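Local structure of prephenate dehydrogenase (Corynebacterium glutamicum ATCC 13032, 3KTD) at residues Gly15-Leu27 / Ser132-Arg144. The protein probably catalyses the NAD(P)+-dependent oxidation of prephenate, a step of tyrosine biosynthesis. Sequence-based numbering, arbitrary orientation. Where two conformers were deposited one is given.
Sequences GLGLIGGSLLRDL and SGWSASMDGLFKR
S137 OG is held from two sides: it accepts R25 NE at 2.8 Å and donates to W134 O at 2.8 Å. The R25 bond is nearly straight (172°) and lies in the guanidinium plane. With the R25 chain extended from CG to NE, the rim of the W134 ring, at CH2 and CZ2, covers one face of the guanidinium, the planes 8° apart and R25 NH2 3.5 Å from W134 CZ2; E50 pairs with R25 NH1 in a salt bridge. CG of W134 stands anti to the backbone N (chi1 166°), which carries the indole to the helix, its edge meeting G21 CA 3.7 Å from W134 CZ3. At the next residue, S22 OG takes the M138 N-H at 3.1 Å while giving its own proton to L18 O, so the hydroxyl couples loop backbone to helix backbone. One turn further along, D26 OD1 accepts G140 N at 2.8 Å through its syn lone pair, and a water accepts from L141 N and lies within bonding distance of D26 OD2 and M138 O. Between these polar points, L141 CD2 rests beside S22 CB, and the F142 ring turns its edge to I19 O and L23 N. The loop between strands 120-125 and 146-149 thus runs along helix 18-29; G15 and G17 in the turn before this helix and G20 in its first turn form a GxGxxG pattern, consistent with the dinucleotide-binding turn of a Rossmann fold.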
loop_
_atom_site.group_PDB
_atom_site.type_symbol
_atom_site.label_atom_id
_atom_site.label_comp_id
_atom_site.label_asym_id
_atom_site.label_seq_id
_atom_site.Cartn_x
_atom_site.Cartn_y
_atom_site.Cartn_z
ATOM N N GLY A 15 12.145 -8.035 27.383
ATOM C CA GLY A 15 12.403 -7.438 26.084
ATOM C C GLY A 15 11.725 -6.082 26.069
ATOM O O GLY A 15 10.507 -5.993 26.277
ATOM N N LEU A 16 12.515 -5.030 25.839
ATOM C CA LEU A 16 12.015 -3.659 25.861
ATOM C C LEU A 16 12.329 -2.895 24.586
ATOM O O LEU A 16 13.002 -1.863 24.618
ATOM C CB LEU A 16 12.562 -2.918 27.090
ATOM C CG LEU A 16 12.042 -3.477 28.416
ATOM C CD1 LEU A 16 12.724 -2.837 29.629
ATOM C CD2 LEU A 16 10.529 -3.308 28.481
ATOM N N GLY A 17 11.822 -3.411 23.467
ATOM C CA GLY A 17 11.934 -2.747 22.162
ATOM C C GLY A 17 10.651 -2.008 21.810
ATOM O O GLY A 17 9.917 -1.570 22.692
ATOM N N LEU A 18 10.373 -1.869 20.513
ATOM C CA LEU A 18 9.166 -1.185 20.063
ATOM C C LEU A 18 7.929 -1.589 20.860
ATOM O O LEU A 18 7.231 -0.735 21.408
ATOM C CB LEU A 18 8.903 -1.472 18.593
ATOM C CG LEU A 18 7.665 -0.768 18.030
ATOM C CD1 LEU A 18 7.887 0.739 17.964
ATOM C CD2 LEU A 18 7.307 -1.335 16.668
ATOM N N ILE A 19 7.659 -2.893 20.914
ATOM C CA ILE A 19 6.461 -3.402 21.587
ATOM C C ILE A 19 6.589 -3.357 23.103
ATOM O O ILE A 19 5.782 -2.721 23.770
ATOM C CB ILE A 19 6.125 -4.848 21.189
ATOM C CG1 ILE A 19 5.966 -4.993 19.674
ATOM C CG2 ILE A 19 4.837 -5.270 21.868
ATOM C CD1 ILE A 19 4.864 -4.172 19.105
ATOM N N GLY A 20 7.598 -4.035 23.635
ATOM C CA GLY A 20 7.803 -4.131 25.080
ATOM C C GLY A 20 8.016 -2.790 25.755
ATOM O O GLY A 20 7.428 -2.504 26.797
ATOM N N GLY A 21 8.863 -1.966 25.150
ATOM C CA GLY A 21 9.168 -0.647 25.686
ATOM C C GLY A 21 7.942 0.237 25.711
ATOM O O GLY A 21 7.642 0.866 26.737
ATOM N N SER A 22 7.249 0.281 24.574
ATOM C CA SER A 22 5.991 1.017 24.440
ATOM C C SER A 22 4.944 0.573 25.458
ATOM O O SER A 22 4.137 1.377 25.914
ATOM C CB SER A 22 5.401 0.810 23.044
ATOM O OG SER A 22 6.176 1.472 22.077
ATOM N N LEU A 23 4.942 -0.718 25.770
ATOM C CA LEU A 23 4.032 -1.272 26.753
ATOM C C LEU A 23 4.433 -0.779 28.143
ATOM O O LEU A 23 3.583 -0.366 28.911
ATOM C CB LEU A 23 4.048 -2.801 26.684
ATOM C CG LEU A 23 3.127 -3.565 27.635
ATOM C CD1 LEU A 23 1.664 -3.343 27.283
ATOM C CD2 LEU A 23 3.470 -5.045 27.607
ATOM N N LEU A 24 5.727 -0.800 28.446
ATOM C CA LEU A 24 6.222 -0.346 29.739
ATOM C C LEU A 24 5.851 1.111 29.942
ATOM O O LEU A 24 5.388 1.500 31.023
ATOM C CB LEU A 24 7.743 -0.502 29.831
ATOM C CG LEU A 24 8.450 0.020 31.093
ATOM C CD1 LEU A 24 8.256 -0.910 32.252
ATOM C CD2 LEU A 24 9.932 0.209 30.841
ATOM N N ARG A 25 6.051 1.912 28.898
ATOM C CA ARG A 25 5.774 3.344 28.976
ATOM C C ARG A 25 4.288 3.626 29.192
ATOM O O ARG A 25 3.937 4.458 30.036
ATOM C CB ARG A 25 6.248 4.073 27.716
ATOM C CG ARG A 25 7.755 4.232 27.558
ATOM C CD ARG A 25 8.046 4.928 26.220
ATOM N NE ARG A 25 9.459 5.231 25.990
ATOM C CZ ARG A 25 10.127 6.238 26.551
ATOM N NH1 ARG A 25 9.533 7.050 27.418
ATOM N NH2 ARG A 25 11.410 6.420 26.260
ATOM N N ASP A 26 3.424 2.948 28.431
ATOM C CA ASP A 26 1.978 3.173 28.543
ATOM C C ASP A 26 1.431 2.691 29.894
ATOM O O ASP A 26 0.549 3.329 30.470
ATOM C CB ASP A 26 1.210 2.508 27.388
ATOM C CG ASP A 26 1.296 3.292 26.078
ATOM O OD1 ASP A 26 1.575 4.519 26.112
ATOM O OD2 ASP A 26 1.058 2.681 25.004
ATOM N N LEU A 27 1.952 1.571 30.390
ATOM C CA LEU A 27 1.538 1.037 31.678
ATOM C C LEU A 27 1.981 1.946 32.808
ATOM O O LEU A 27 1.284 2.069 33.819
ATOM C CB LEU A 27 2.106 -0.362 31.906
ATOM C CG LEU A 27 1.435 -1.508 31.144
ATOM C CD1 LEU A 27 2.158 -2.808 31.411
ATOM C CD2 LEU A 27 -0.044 -1.633 31.499
ATOM N N SER A 132 15.034 -3.191 15.845
ATOM C CA SER A 132 14.945 -2.035 16.735
ATOM C C SER A 132 14.809 -2.230 18.241
ATOM O O SER A 132 13.904 -2.986 18.647
ATOM C CB SER A 132 14.329 -0.760 16.131
ATOM O OG SER A 132 12.965 -0.984 15.801
ATOM N N GLY A 133 15.636 -1.561 19.060
ATOM C CA GLY A 133 15.605 -1.690 20.530
ATOM C C GLY A 133 14.797 -0.653 21.307
ATOM O O GLY A 133 13.738 -0.224 20.868
ATOM N N TRP A 134 15.307 -0.247 22.466
ATOM C CA TRP A 134 14.589 0.668 23.395
ATOM C C TRP A 134 14.271 2.062 22.851
ATOM O O TRP A 134 13.231 2.626 23.183
ATOM C CB TRP A 134 15.349 0.772 24.732
ATOM C CG TRP A 134 14.944 1.886 25.660
ATOM C CD1 TRP A 134 15.709 2.944 26.022
ATOM C CD2 TRP A 134 13.705 2.033 26.376
ATOM N NE1 TRP A 134 15.038 3.746 26.911
ATOM C CE2 TRP A 134 13.804 3.212 27.144
ATOM C CE3 TRP A 134 12.522 1.285 26.442
ATOM C CZ2 TRP A 134 12.770 3.668 27.964
ATOM C CZ3 TRP A 134 11.488 1.741 27.264
ATOM C CH2 TRP A 134 11.625 2.921 28.013
ATOM N N SER A 135 15.145 2.608 22.012
ATOM C CA SER A 135 14.910 3.930 21.432
ATOM C C SER A 135 13.678 3.938 20.531
ATOM O O SER A 135 13.155 4.995 20.210
ATOM C CB SER A 135 16.141 4.421 20.656
ATOM O OG SER A 135 16.372 3.661 19.482
ATOM N N ALA A 136 13.224 2.755 20.128
ATOM C CA ALA A 136 12.024 2.606 19.297
ATOM C C ALA A 136 10.713 2.779 20.076
ATOM O O ALA A 136 9.656 2.939 19.470
ATOM C CB ALA A 136 12.035 1.245 18.623
ATOM N N SER A 137 10.780 2.750 21.408
ATOM C CA SER A 137 9.581 2.807 22.236
ATOM C C SER A 137 8.927 4.178 22.244
ATOM O O SER A 137 9.611 5.198 22.311
ATOM C CB SER A 137 9.911 2.401 23.670
ATOM O OG SER A 137 10.745 3.351 24.304
HETATM N N MSE A 138 7.597 4.193 22.216
HETATM C CA MSE A 138 6.831 5.444 22.209
HETATM C C MSE A 138 5.592 5.371 23.096
HETATM O O MSE A 138 5.325 4.347 23.728
HETATM C CB MSE A 138 6.431 5.782 20.774
HETATM C CG MSE A 138 5.660 4.679 20.086
HETATM SE SE MSE A 138 5.519 4.977 18.183
HETATM C CE MSE A 138 7.324 5.673 17.803
ATOM N N ASP A 139 4.853 6.477 23.152
ATOM C CA ASP A 139 3.611 6.552 23.923
ATOM C C ASP A 139 2.396 6.342 23.026
ATOM O O ASP A 139 2.406 6.700 21.850
ATOM C CB ASP A 139 3.503 7.906 24.628
ATOM C CG ASP A 139 4.525 8.073 25.740
ATOM O OD1 ASP A 139 4.870 9.219 26.066
ATOM O OD2 ASP A 139 4.985 7.066 26.291
ATOM N N GLY A 140 1.357 5.732 23.585
ATOM C CA GLY A 140 0.096 5.532 22.879
ATOM C C GLY A 140 0.147 4.741 21.588
ATOM O O GLY A 140 -0.675 4.959 20.710
ATOM N N LEU A 141 1.090 3.811 21.478
ATOM C CA LEU A 141 1.208 2.973 20.287
ATOM C C LEU A 141 -0.038 2.123 20.061
ATOM O O LEU A 141 -0.462 1.913 18.917
ATOM C CB LEU A 141 2.425 2.046 20.399
ATOM C CG LEU A 141 2.615 1.009 19.288
ATOM C CD1 LEU A 141 2.906 1.685 17.953
ATOM C CD2 LEU A 141 3.721 0.033 19.652
ATOM N N PHE A 142 -0.621 1.655 21.159
ATOM C CA PHE A 142 -1.725 0.710 21.123
ATOM C C PHE A 142 -3.116 1.338 21.157
ATOM O O PHE A 142 -4.111 0.618 21.053
ATOM C CB PHE A 142 -1.581 -0.255 22.305
ATOM C CG PHE A 142 -0.244 -0.929 22.366
ATOM C CD1 PHE A 142 0.071 -1.952 21.479
ATOM C CD2 PHE A 142 0.704 -0.530 23.293
ATOM C CE1 PHE A 142 1.310 -2.569 21.522
ATOM C CE2 PHE A 142 1.936 -1.142 23.351
ATOM C CZ PHE A 142 2.244 -2.163 22.465
ATOM N N LYS A 143 -3.192 2.660 21.309
ATOM C CA LYS A 143 -4.482 3.333 21.370
ATOM C C LYS A 143 -5.250 3.034 20.084
ATOM O O LYS A 143 -4.751 3.271 18.974
ATOM C CB LYS A 143 -4.324 4.847 21.587
ATOM N N ARG A 144 -6.442 2.465 20.248
ATOM C CA ARG A 144 -7.327 2.117 19.132
ATOM C C ARG A 144 -6.701 1.090 18.166
ATOM O O ARG A 144 -7.174 0.930 17.031
ATOM C CB ARG A 144 -7.811 3.377 18.378
ATOM C CG ARG A 144 -8.616 4.387 19.238
HETATM O O HOH W 1 2.990 3.027 23.282
#